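Side-chain contacts in peptidoglycan D,D-transpeptidase PbpA (Mycobacterium tuberculosis, PDB 3UN7), which probably cross-links the peptide stems of peptidoglycan in the mycobacterial cell wall and is probably needed for control of cell length: residues A[179-182]-A[186-189]; A[195-200]-A[393-398]; A[223-228]-A[299-304]; A[270-275]-A[360-365]. All coordinates share one frame; numbering follows the deposited sequence.

How the contacts relate
All four contacts belong to the transpeptidase domain, and contact 2 is the one at the active site: K196 lies about 4 Å, side chain to side chain, from S193, the probable acyl-ester nucleophile. Contact 4 touches contact 2 directly, with I198 O 3.8 Å from M272 CG; the centres of the two contacts are about 15 Å apart, and M272 of contact 4 packs on helix 196-205. Contacts 1 and 3 are surface contacts, with centres about 22 and 21 Å from that of contact 2 and nearest atoms about 8 and 7 Å from it. Contact 1 precedes the nucleophile in sequence. The segments of contacts 3 and 4 alternate along the chain, and both contacts fall between the two segments of contact 2.

Contact 1 of 4, residues A[179-182]-A[186-189]; sequences PLTN and SETY
N182 and S186 meet through a backbone hydrogen bond, S186 N to N182 O at 2.9 Å, in which the donor lies almost in line with the carbonyl (C=O...N angle 176°). The same oxygen has S186 CB at 3.2 Å, so the serine sits close over the end of this carbonyl. A second tie runs through a water, which accepts from N182 N at 2.8 Å and is hydrogen-bonded to S186 OG at 2.7 Å. The direct bond closes a five-residue alpha-turn, which the water bridges a second time, in the loop that leads from helix 162-174 to the probable nucleophile S193, just before helix 196-205. One residue further out on each side, T181 and E187 cross at about a right angle, methyl CG2 approaching carboxylate atom OE1 at 3.7 Å, although the carboxylate position is doubtful because it crowds Y189 OH. T181 carries CG2 anti to the backbone N (chi1 -55° for OG1), which sends the methyl to the glutamate while the hydroxyl bonds S178 OG. E187 reaches across on an extended chain. Behind the turn, T181 O is held by S148 OG, and the N182 side chain lies on L146 and S148 of strand 143-149.

Contact 2 of 4, residues A[195-200]-A[393-398]; sequences FKVITT and ASKTGT
K395 gives the largest surface to this contact, laying the root of its side chain against V197 and its far half beside K196. Methyl CG2 of V197 rests on two successive methylenes of K395, 4.1 Å from CB and also 4.1 Å from CG, the two side chains sliding past each other in opposite directions. This is apolar packing between the start of helix 196-205 and strand 393-399, and F249 of helix 245-251 touches both V197 and K395. Beyond CG the lysine chain turns twice, at chi2 (75°) and chi4 (66°), which turns its end along its own strand toward T396; its NZ makes a weak bond to T396 O and a further one to S252 OG. K196, by contrast, is stretched out, every torsion past chi1 being near 180°. Its aliphatic part brushes the other lysine, CD to K395 CE being 4.5 Å, and its NZ is hydrogen-bonded to S252 OG and N254 OD1. The two side-chain nitrogens, K196 NZ and K395 NZ, stand 5.0 Å apart and share the hydroxyl of S252 as a partner. At the backbone, K196 O is gripped twice, by T200 N and by T200 OG1, the latter at 2.5 Å. Three sequence signatures of the serine penicillin-binding proteins thus converge: the SxxK box running from S193, the probable nucleophile, to K196, the SxN box of S252 and N254, and the KTG box of K395-G397 on the edge strand, as in the active-site cleft of this family.

Contact 3 of 4, residues A[223-228]-A[299-304]; sequences PGSTAQ and DSAALG
P223 and S225 are presented to A301 by the backbone and side-chain torsions of their loop. With psi of P223 at 143°, its carbonyl oxygen comes over the first turn of helix 300-306, 3.7 Å from methyl CB of A301. The side chain of S225 has a chi1 of 104°, well away from a staggered value, and this leaves OG able to accept from A227 N at 3.1 Å in an ST turn while its CB approaches A301 CB at 4.2 Å. The alanine methyl is therefore met by a carbonyl and by the serine. The proline ring flanks the preceding residue, CG lying 4.2 Å from S300 CB.

No direct hydrogen bond joins the segments; a water does so instead, donating to P223 O at 2.6 Å and accepting from A301 N at 2.8 Å. It thereby satisfies one of the amides in the opening turn of the helix, which have no carbonyl of an earlier turn to bond. Another such amide, A302 N, is capped by D299 OD1 at 2.7 Å, nearly along the C-O axis of the carboxylate, D299 being the N-cap residue.

The contact lies at the surface, its centre about 30 Å from the centre of the chain. It lays the loop between strands 219-221 and 228-230 against the N-terminal turn of helix 300-306, whose inner side places L303 on I297. Just past the far end of that helix, the backbone oxygen of S307 accepts from T199 OG1 of helix 196-205.

Contact 4 of 4, residues A[270-275]-A[360-365]; sequences RSMARA and RAVSPQ
A275 and A361 pack closely, each methyl against the backbone carbonyl of the other. A361 CB is 3.2 Å from A275 O, A275 CB is 3.5 Å from A361 O, and the two methyls are 4.3 Å apart. With side chains this small, the main chains come close enough for the CA atoms of the pair to sit 4.5 Å from each other. A second apolar meeting is that of M272 with V362, whose side chains cross at a slant, sulfur SD lying 4.2 Å from methyl CG2. The methionine leaves helix 266-275 with CG anti to the backbone N but is bent at chi2 (57°) and chi3 (65°), and this curl carries the thioether over to the other segment, where it also passes A361 O at 3.9 Å. It also packs on I198, A201, A202 and A205 of helix 196-205, the central helix of the transpeptidase domain, which starts at the SxxK motif of the active site. M272 thus bridges that helix and the turn leading from strand 357-360 into helix 364-379.

Polar bonds hold the turn rather than cross the contact. R360 NH2 donates to V362 O at 2.7 Å, the oxygen lying in the guanidinium plane and the donor in the carbonyl plane, and the same nitrogen bonds G330 O. S363 is the N-cap of helix 364-379, its hydroxyl bonded to V366 N, while A361 is paired through its backbone with G331.

Contact 1 of 4, residues A[179-182]-A[186-189]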
loop_
_atom_site.group_PDB
_atom_site.type_symbol
_atom_site.label_atom_id
_atom_site.label_comp_id
_atom_site.label_asym_id
_atom_site.label_seq_id
_atom_site.Cartn_x
_atom_site.Cartn_y
_atom_site.Cartn_z
ATOM N N PRO A 179 -1.215 -3.085 -16.759
ATOM C CA PRO A 179 -1.676 -4.050 -15.737
ATOM C C PRO A 179 -0.558 -4.919 -15.148
ATOM O O PRO A 179 -0.726 -5.485 -14.074
ATOM C CB PRO A 179 -2.713 -4.883 -16.478
ATOM C CG PRO A 179 -2.348 -4.758 -17.906
ATOM C CD PRO A 179 -1.711 -3.421 -18.105
ATOM N N LEU A 180 0.588 -4.988 -15.823
ATOM C CA LEU A 180 1.744 -5.681 -15.274
ATOM C C LEU A 180 2.303 -4.979 -14.036
ATOM O O LEU A 180 2.953 -5.601 -13.192
ATOM C CB LEU A 180 2.824 -5.836 -16.353
ATOM C CG LEU A 180 2.565 -6.931 -17.404
ATOM C CD1 LEU A 180 3.597 -6.824 -18.522
ATOM C CD2 LEU A 180 2.624 -8.332 -16.780
ATOM N N THR A 181 2.078 -3.671 -13.936
ATOM C CA THR A 181 2.607 -2.901 -12.810
ATOM C C THR A 181 1.944 -3.339 -11.493
ATOM O O THR A 181 0.708 -3.460 -11.405
ATOM C CB THR A 181 2.477 -1.376 -13.056
ATOM O OG1 THR A 181 3.122 -1.049 -14.294
ATOM C CG2 THR A 181 3.147 -0.567 -11.942
ATOM N N ASN A 182 2.771 -3.621 -10.485
ATOM C CA ASN A 182 2.253 -3.840 -9.150
ATOM C C ASN A 182 2.207 -2.467 -8.493
ATOM O O ASN A 182 3.194 -2.002 -7.931
ATOM C CB ASN A 182 3.128 -4.820 -8.350
ATOM C CG ASN A 182 2.583 -5.073 -6.968
ATOM O OD1 ASN A 182 1.743 -4.315 -6.482
ATOM N ND2 ASN A 182 3.053 -6.139 -6.318
ATOM N N SER A 186 5.375 -0.838 -6.467
ATOM C CA SER A 186 6.325 -0.479 -7.540
ATOM C C SER A 186 6.134 0.937 -8.061
ATOM O O SER A 186 6.976 1.436 -8.804
ATOM C CB SER A 186 6.212 -1.446 -8.727
ATOM O OG SER A 186 6.638 -2.750 -8.374
ATOM N N GLU A 187 5.021 1.572 -7.704
ATOM C CA GLU A 187 4.712 2.905 -8.223
ATOM C C GLU A 187 4.525 3.857 -7.053
ATOM O O GLU A 187 4.003 3.461 -6.003
ATOM C CB GLU A 187 3.459 2.855 -9.114
ATOM C CG GLU A 187 3.098 4.163 -9.871
ATOM C CD GLU A 187 2.016 3.961 -10.948
ATOM O OE1 GLU A 187 1.825 2.815 -11.422
ATOM O OE2 GLU A 187 1.340 4.951 -11.326
ATOM N N THR A 188 4.977 5.100 -7.223
ATOM C CA THR A 188 4.786 6.118 -6.202
ATOM C C THR A 188 3.808 7.157 -6.726
ATOM O O THR A 188 3.719 7.388 -7.940
ATOM C CB THR A 188 6.093 6.834 -5.806
ATOM O OG1 THR A 188 6.703 7.366 -6.977
ATOM C CG2 THR A 188 7.056 5.903 -5.092
ATOM N N TYR A 189 3.081 7.773 -5.798
ATOM C CA TYR A 189 2.009 8.719 -6.106
ATOM C C TYR A 189 2.097 9.848 -5.115
ATOM O O TYR A 189 2.546 9.628 -3.997
ATOM C CB TYR A 189 0.651 8.047 -5.913
ATOM C CG TYR A 189 0.425 6.856 -6.794
ATOM C CD1 TYR A 189 -0.184 7.003 -8.051
ATOM C CD2 TYR A 189 0.818 5.583 -6.389
ATOM C CE1 TYR A 189 -0.397 5.903 -8.877
ATOM C CE2 TYR A 189 0.605 4.474 -7.202
ATOM C CZ TYR A 189 -0.006 4.641 -8.441
ATOM O OH TYR A 189 -0.222 3.550 -9.243
HETATM O O HOH W 1 5.581 -3.995 -10.558
#

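Contact 2 of 4, residues A[195-200]-A[393-398]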
loop_
_atom_site.group_PDB
_atom_site.type_symbol
_atom_site.label_atom_id
_atom_site.label_comp_id
_atom_site.label_asym_id
_atom_site.label_seq_id
_atom_site.Cartn_x
_atom_site.Cartn_y
_atom_site.Cartn_z
ATOM N N PHE A 195 -0.994 13.155 3.632
ATOM C CA PHE A 195 0.309 13.573 4.157
ATOM C C PHE A 195 0.216 14.553 5.323
ATOM O O PHE A 195 1.184 14.729 6.061
ATOM C CB PHE A 195 1.195 14.157 3.051
ATOM C CG PHE A 195 2.666 14.022 3.333
ATOM C CD1 PHE A 195 3.256 12.763 3.419
ATOM C CD2 PHE A 195 3.456 15.141 3.552
ATOM C CE1 PHE A 195 4.606 12.633 3.690
ATOM C CE2 PHE A 195 4.813 15.006 3.830
ATOM C CZ PHE A 195 5.382 13.746 3.889
ATOM N N LYS A 196 -0.954 15.160 5.512
ATOM C CA LYS A 196 -1.200 15.997 6.694
ATOM C C LYS A 196 -1.024 15.195 7.989
ATOM O O LYS A 196 -0.858 15.761 9.062
ATOM C CB LYS A 196 -2.585 16.641 6.629
ATOM C CG LYS A 196 -2.806 17.506 5.404
ATOM C CD LYS A 196 -4.269 17.925 5.276
ATOM C CE LYS A 196 -4.482 18.833 4.080
ATOM N NZ LYS A 196 -5.936 18.952 3.747
ATOM N N VAL A 197 -1.050 13.871 7.885
ATOM C CA VAL A 197 -0.706 13.024 9.025
ATOM C C VAL A 197 0.766 13.256 9.405
ATOM O O VAL A 197 1.102 13.370 10.582
ATOM C CB VAL A 197 -0.958 11.528 8.720
ATOM C CG1 VAL A 197 -0.385 10.647 9.821
ATOM C CG2 VAL A 197 -2.465 11.258 8.542
ATOM N N ILE A 198 1.639 13.342 8.404
ATOM C CA ILE A 198 3.062 13.557 8.658
ATOM C C ILE A 198 3.320 14.986 9.122
ATOM O O ILE A 198 4.077 15.211 10.076
ATOM C CB ILE A 198 3.925 13.197 7.413
ATOM C CG1 ILE A 198 3.713 11.730 7.003
ATOM C CG2 ILE A 198 5.401 13.491 7.650
ATOM C CD1 ILE A 198 3.817 10.705 8.140
ATOM N N THR A 199 2.678 15.951 8.465
ATOM C CA THR A 199 2.817 17.352 8.841
ATOM C C THR A 199 2.389 17.534 10.300
ATOM O O THR A 199 3.075 18.211 11.074
ATOM C CB THR A 199 1.991 18.277 7.912
ATOM O OG1 THR A 199 2.353 18.037 6.547
ATOM C CG2 THR A 199 2.200 19.775 8.266
ATOM N N THR A 200 1.266 16.925 10.670
ATOM C CA THR A 200 0.750 17.000 12.042
ATOM C C THR A 200 1.705 16.346 13.040
ATOM O O THR A 200 1.980 16.922 14.097
ATOM C CB THR A 200 -0.654 16.361 12.156
ATOM O OG1 THR A 200 -1.521 16.963 11.187
ATOM C CG2 THR A 200 -1.242 16.532 13.560
ATOM N N ALA A 393 -10.002 4.640 12.705
ATOM C CA ALA A 393 -9.205 5.849 12.623
ATOM C C ALA A 393 -8.803 5.944 11.163
ATOM O O ALA A 393 -8.314 4.963 10.595
ATOM C CB ALA A 393 -7.956 5.730 13.499
ATOM N N SER A 394 -8.985 7.107 10.554
ATOM C CA SER A 394 -8.694 7.231 9.139
ATOM C C SER A 394 -8.242 8.625 8.736
ATOM O O SER A 394 -8.325 9.572 9.515
ATOM C CB SER A 394 -9.940 6.849 8.331
ATOM O OG SER A 394 -10.913 7.888 8.397
ATOM N N LYS A 395 -7.767 8.732 7.494
ATOM C CA LYS A 395 -7.586 10.012 6.830
ATOM C C LYS A 395 -7.944 9.817 5.353
ATOM O O LYS A 395 -7.336 8.982 4.681
ATOM C CB LYS A 395 -6.145 10.512 6.967
ATOM C CG LYS A 395 -5.939 11.949 6.447
ATOM C CD LYS A 395 -6.526 12.967 7.431
ATOM C CE LYS A 395 -6.469 14.400 6.906
ATOM N NZ LYS A 395 -7.344 14.594 5.722
ATOM N N THR A 396 -8.925 10.574 4.853
ATOM C CA THR A 396 -9.256 10.509 3.425
ATOM C C THR A 396 -8.844 11.799 2.744
ATOM O O THR A 396 -9.005 12.892 3.300
ATOM C CB THR A 396 -10.752 10.139 3.120
ATOM O OG1 THR A 396 -11.494 11.294 2.736
ATOM C CG2 THR A 396 -11.424 9.486 4.280
ATOM N N GLY A 397 -8.265 11.688 1.554
ATOM C CA GLY A 397 -7.883 12.897 0.835
ATOM C C GLY A 397 -7.757 12.698 -0.658
ATOM O O GLY A 397 -8.005 11.606 -1.182
ATOM N N THR A 398 -7.392 13.776 -1.334
ATOM C CA THR A 398 -7.132 13.748 -2.757
ATOM C C THR A 398 -5.701 14.179 -2.973
ATOM O O THR A 398 -5.080 14.751 -2.079
ATOM C CB THR A 398 -8.030 14.727 -3.538
ATOM O OG1 THR A 398 -7.737 16.058 -3.121
ATOM C CG2 THR A 398 -9.479 14.454 -3.280
#

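Contact 3 of 4, residues A[223-228]-A[299-304]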
loop_
_atom_site.group_PDB
_atom_site.type_symbol
_atom_site.label_atom_id
_atom_site.label_comp_id
_atom_site.label_asym_id
_atom_site.label_seq_id
_atom_site.Cartn_x
_atom_site.Cartn_y
_atom_site.Cartn_z
ATOM N N PRO A 223 4.815 31.747 0.064
ATOM C CA PRO A 223 5.869 32.766 0.211
ATOM C C PRO A 223 6.869 32.702 -0.929
ATOM O O PRO A 223 7.190 31.620 -1.404
ATOM C CB PRO A 223 6.568 32.399 1.527
ATOM C CG PRO A 223 5.796 31.254 2.117
ATOM C CD PRO A 223 4.908 30.682 1.079
ATOM N N GLY A 224 7.341 33.861 -1.370
ATOM C CA GLY A 224 8.338 33.925 -2.433
ATOM C C GLY A 224 7.873 33.360 -3.763
ATOM O O GLY A 224 8.695 32.895 -4.551
ATOM N N SER A 225 6.557 33.372 -3.997
ATOM C CA SER A 225 5.987 33.051 -5.315
ATOM C C SER A 225 4.602 33.683 -5.516
ATOM O O SER A 225 3.984 34.175 -4.566
ATOM C CB SER A 225 5.968 31.531 -5.582
ATOM O OG SER A 225 4.679 30.970 -5.441
ATOM N N THR A 226 4.143 33.688 -6.766
ATOM C CA THR A 226 2.848 34.254 -7.142
ATOM C C THR A 226 1.703 33.262 -6.885
ATOM O O THR A 226 0.538 33.646 -6.831
ATOM C CB THR A 226 2.869 34.687 -8.625
ATOM O OG1 THR A 226 4.022 35.504 -8.857
ATOM C CG2 THR A 226 1.627 35.497 -8.994
ATOM N N ALA A 227 2.054 31.990 -6.718
ATOM C CA ALA A 227 1.084 30.923 -6.476
ATOM C C ALA A 227 0.373 31.049 -5.127
ATOM O O ALA A 227 0.949 31.516 -4.135
ATOM C CB ALA A 227 1.761 29.565 -6.584
ATOM N N GLN A 228 -0.887 30.641 -5.104
ATOM C CA GLN A 228 -1.595 30.490 -3.846
ATOM C C GLN A 228 -2.260 29.124 -3.744
ATOM O O GLN A 228 -2.600 28.495 -4.755
ATOM C CB GLN A 228 -2.598 31.616 -3.624
ATOM C CG GLN A 228 -3.596 31.840 -4.747
ATOM C CD GLN A 228 -4.504 33.020 -4.465
ATOM O OE1 GLN A 228 -4.110 33.974 -3.783
ATOM N NE2 GLN A 228 -5.728 32.966 -4.988
ATOM N N ASP A 299 12.543 25.372 -1.595
ATOM C CA ASP A 299 12.117 26.671 -1.091
ATOM C C ASP A 299 10.871 26.545 -0.235
ATOM O O ASP A 299 10.316 25.448 -0.069
ATOM C CB ASP A 299 11.891 27.669 -2.238
ATOM C CG ASP A 299 11.024 27.104 -3.347
ATOM O OD1 ASP A 299 9.915 26.600 -3.061
ATOM O OD2 ASP A 299 11.462 27.165 -4.518
ATOM N N SER A 300 10.437 27.675 0.307
ATOM C CA SER A 300 9.273 27.711 1.176
ATOM C C SER A 300 7.943 27.589 0.431
ATOM O O SER A 300 6.956 27.145 1.014
ATOM C CB SER A 300 9.319 28.952 2.049
ATOM O OG SER A 300 10.464 28.873 2.872
ATOM N N ALA A 301 7.918 27.975 -0.849
ATOM C CA ALA A 301 6.754 27.677 -1.699
ATOM C C ALA A 301 6.582 26.162 -1.826
ATOM O O ALA A 301 5.468 25.631 -1.671
ATOM C CB ALA A 301 6.900 28.316 -3.067
ATOM N N ALA A 302 7.692 25.477 -2.098
ATOM C CA ALA A 302 7.730 24.024 -2.138
ATOM C C ALA A 302 7.327 23.420 -0.797
ATOM O O ALA A 302 6.535 22.473 -0.759
ATOM C CB ALA A 302 9.113 23.527 -2.571
ATOM N N LEU A 303 7.846 23.979 0.298
ATOM C CA LEU A 303 7.480 23.508 1.644
ATOM C C LEU A 303 5.979 23.619 1.882
ATOM O O LEU A 303 5.348 22.682 2.404
ATOM C CB LEU A 303 8.246 24.266 2.741
ATOM C CG LEU A 303 7.871 23.965 4.203
ATOM C CD1 LEU A 303 8.020 22.485 4.545
ATOM C CD2 LEU A 303 8.728 24.790 5.132
ATOM N N GLY A 304 5.400 24.758 1.499
ATOM C CA GLY A 304 3.948 24.924 1.589
ATOM C C GLY A 304 3.208 23.777 0.915
ATOM O O GLY A 304 2.306 23.185 1.504
HETATM O O HOH W 2 9.323 30.145 -1.842
#

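Contact 4 of 4, residues A[270-275]-A[360-365]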
loop_
_atom_site.group_PDB
_atom_site.type_symbol
_atom_site.label_atom_id
_atom_site.label_comp_id
_atom_site.label_asym_id
_atom_site.label_seq_id
_atom_site.Cartn_x
_atom_site.Cartn_y
_atom_site.Cartn_z
ATOM N N ARG A 270 11.187 16.872 6.871
ATOM C CA ARG A 270 12.133 15.876 6.343
ATOM C C ARG A 270 12.453 14.788 7.361
ATOM O O ARG A 270 12.537 13.605 7.014
ATOM C CB ARG A 270 13.466 16.548 5.957
ATOM C CG ARG A 270 13.411 17.502 4.767
ATOM C CD ARG A 270 14.828 17.954 4.315
ATOM N NE ARG A 270 14.748 19.015 3.306
ATOM C CZ ARG A 270 15.120 20.283 3.486
ATOM N NH1 ARG A 270 14.977 21.162 2.494
ATOM N NH2 ARG A 270 15.643 20.685 4.643
ATOM N N SER A 271 12.675 15.213 8.603
ATOM C CA SER A 271 12.995 14.323 9.706
ATOM C C SER A 271 11.831 13.407 10.049
ATOM O O SER A 271 12.030 12.211 10.282
ATOM C CB SER A 271 13.401 15.131 10.941
ATOM O OG SER A 271 13.593 14.270 12.063
ATOM N N MET A 272 10.621 13.959 10.079
ATOM C CA MET A 272 9.431 13.144 10.367
ATOM C C MET A 272 9.109 12.191 9.219
ATOM O O MET A 272 8.774 11.027 9.450
ATOM C CB MET A 272 8.215 14.004 10.731
ATOM C CG MET A 272 7.037 13.181 11.274
ATOM S SD MET A 272 7.478 12.181 12.722
ATOM C CE MET A 272 7.865 13.448 13.919
ATOM N N ALA A 273 9.201 12.691 7.987
ATOM C CA ALA A 273 9.065 11.854 6.789
ATOM C C ALA A 273 10.011 10.651 6.866
ATOM O O ALA A 273 9.605 9.527 6.629
ATOM C CB ALA A 273 9.338 12.682 5.528
ATOM N N ARG A 274 11.270 10.905 7.220
ATOM C CA ARG A 274 12.276 9.854 7.371
ATOM C C ARG A 274 11.918 8.877 8.497
ATOM O O ARG A 274 12.042 7.658 8.336
ATOM C CB ARG A 274 13.658 10.464 7.620
ATOM C CG ARG A 274 14.815 9.544 7.265
ATOM C CD ARG A 274 15.214 9.681 5.788
ATOM N NE ARG A 274 16.039 10.871 5.509
ATOM C CZ ARG A 274 15.567 12.056 5.118
ATOM N NH1 ARG A 274 14.257 12.263 4.961
ATOM N NH2 ARG A 274 16.408 13.050 4.891
ATOM N N ALA A 275 11.463 9.417 9.625
ATOM C CA ALA A 275 11.051 8.592 10.760
ATOM C C ALA A 275 9.943 7.611 10.346
ATOM O O ALA A 275 9.835 6.515 10.890
ATOM C CB ALA A 275 10.585 9.469 11.909
ATOM N N ARG A 360 11.180 3.236 15.757
ATOM C CA ARG A 360 10.155 4.061 16.378
ATOM C C ARG A 360 10.075 5.389 15.627
ATOM O O ARG A 360 11.048 6.155 15.589
ATOM C CB ARG A 360 10.411 4.306 17.871
ATOM C CG ARG A 360 9.376 5.249 18.479
ATOM C CD ARG A 360 9.438 5.361 20.002
ATOM N NE ARG A 360 8.793 4.239 20.687
ATOM C CZ ARG A 360 7.474 4.029 20.756
ATOM N NH1 ARG A 360 7.022 2.975 21.426
ATOM N NH2 ARG A 360 6.605 4.856 20.170
ATOM N N ALA A 361 8.912 5.650 15.028
ATOM C CA ALA A 361 8.712 6.861 14.242
ATOM C C ALA A 361 8.348 8.038 15.131
ATOM O O ALA A 361 8.749 9.174 14.881
ATOM C CB ALA A 361 7.621 6.636 13.214
ATOM N N VAL A 362 7.588 7.748 16.175
ATOM C CA VAL A 362 6.914 8.779 16.941
ATOM C C VAL A 362 6.665 8.204 18.340
ATOM O O VAL A 362 6.542 6.985 18.497
ATOM C CB VAL A 362 5.608 9.168 16.166
ATOM C CG1 VAL A 362 4.352 8.496 16.738
ATOM C CG2 VAL A 362 5.487 10.637 16.030
ATOM N N SER A 363 6.629 9.069 19.358
ATOM C CA SER A 363 6.427 8.637 20.739
ATOM C C SER A 363 5.025 8.031 20.887
ATOM O O SER A 363 4.163 8.277 20.036
ATOM C CB SER A 363 6.575 9.832 21.675
ATOM O OG SER A 363 5.518 10.748 21.469
ATOM N N PRO A 364 4.789 7.230 21.945
ATOM C CA PRO A 364 3.439 6.693 22.150
ATOM C C PRO A 364 2.390 7.789 22.329
ATOM O O PRO A 364 1.234 7.620 21.925
ATOM C CB PRO A 364 3.577 5.880 23.441
ATOM C CG PRO A 364 5.031 5.504 23.488
ATOM C CD PRO A 364 5.719 6.749 22.981
ATOM N N GLN A 365 2.806 8.909 22.918
ATOM C CA GLN A 365 1.920 10.042 23.148
ATOM C C GLN A 365 1.481 10.672 21.825
ATOM O O GLN A 365 0.302 10.988 21.640
ATOM C CB GLN A 365 2.591 11.095 24.049
ATOM C CG GLN A 365 2.874 10.650 25.491
ATOM C CD GLN A 365 3.960 9.572 25.601
ATOM O OE1 GLN A 365 4.926 9.544 24.827
ATOM N NE2 GLN A 365 3.800 8.678 26.578
#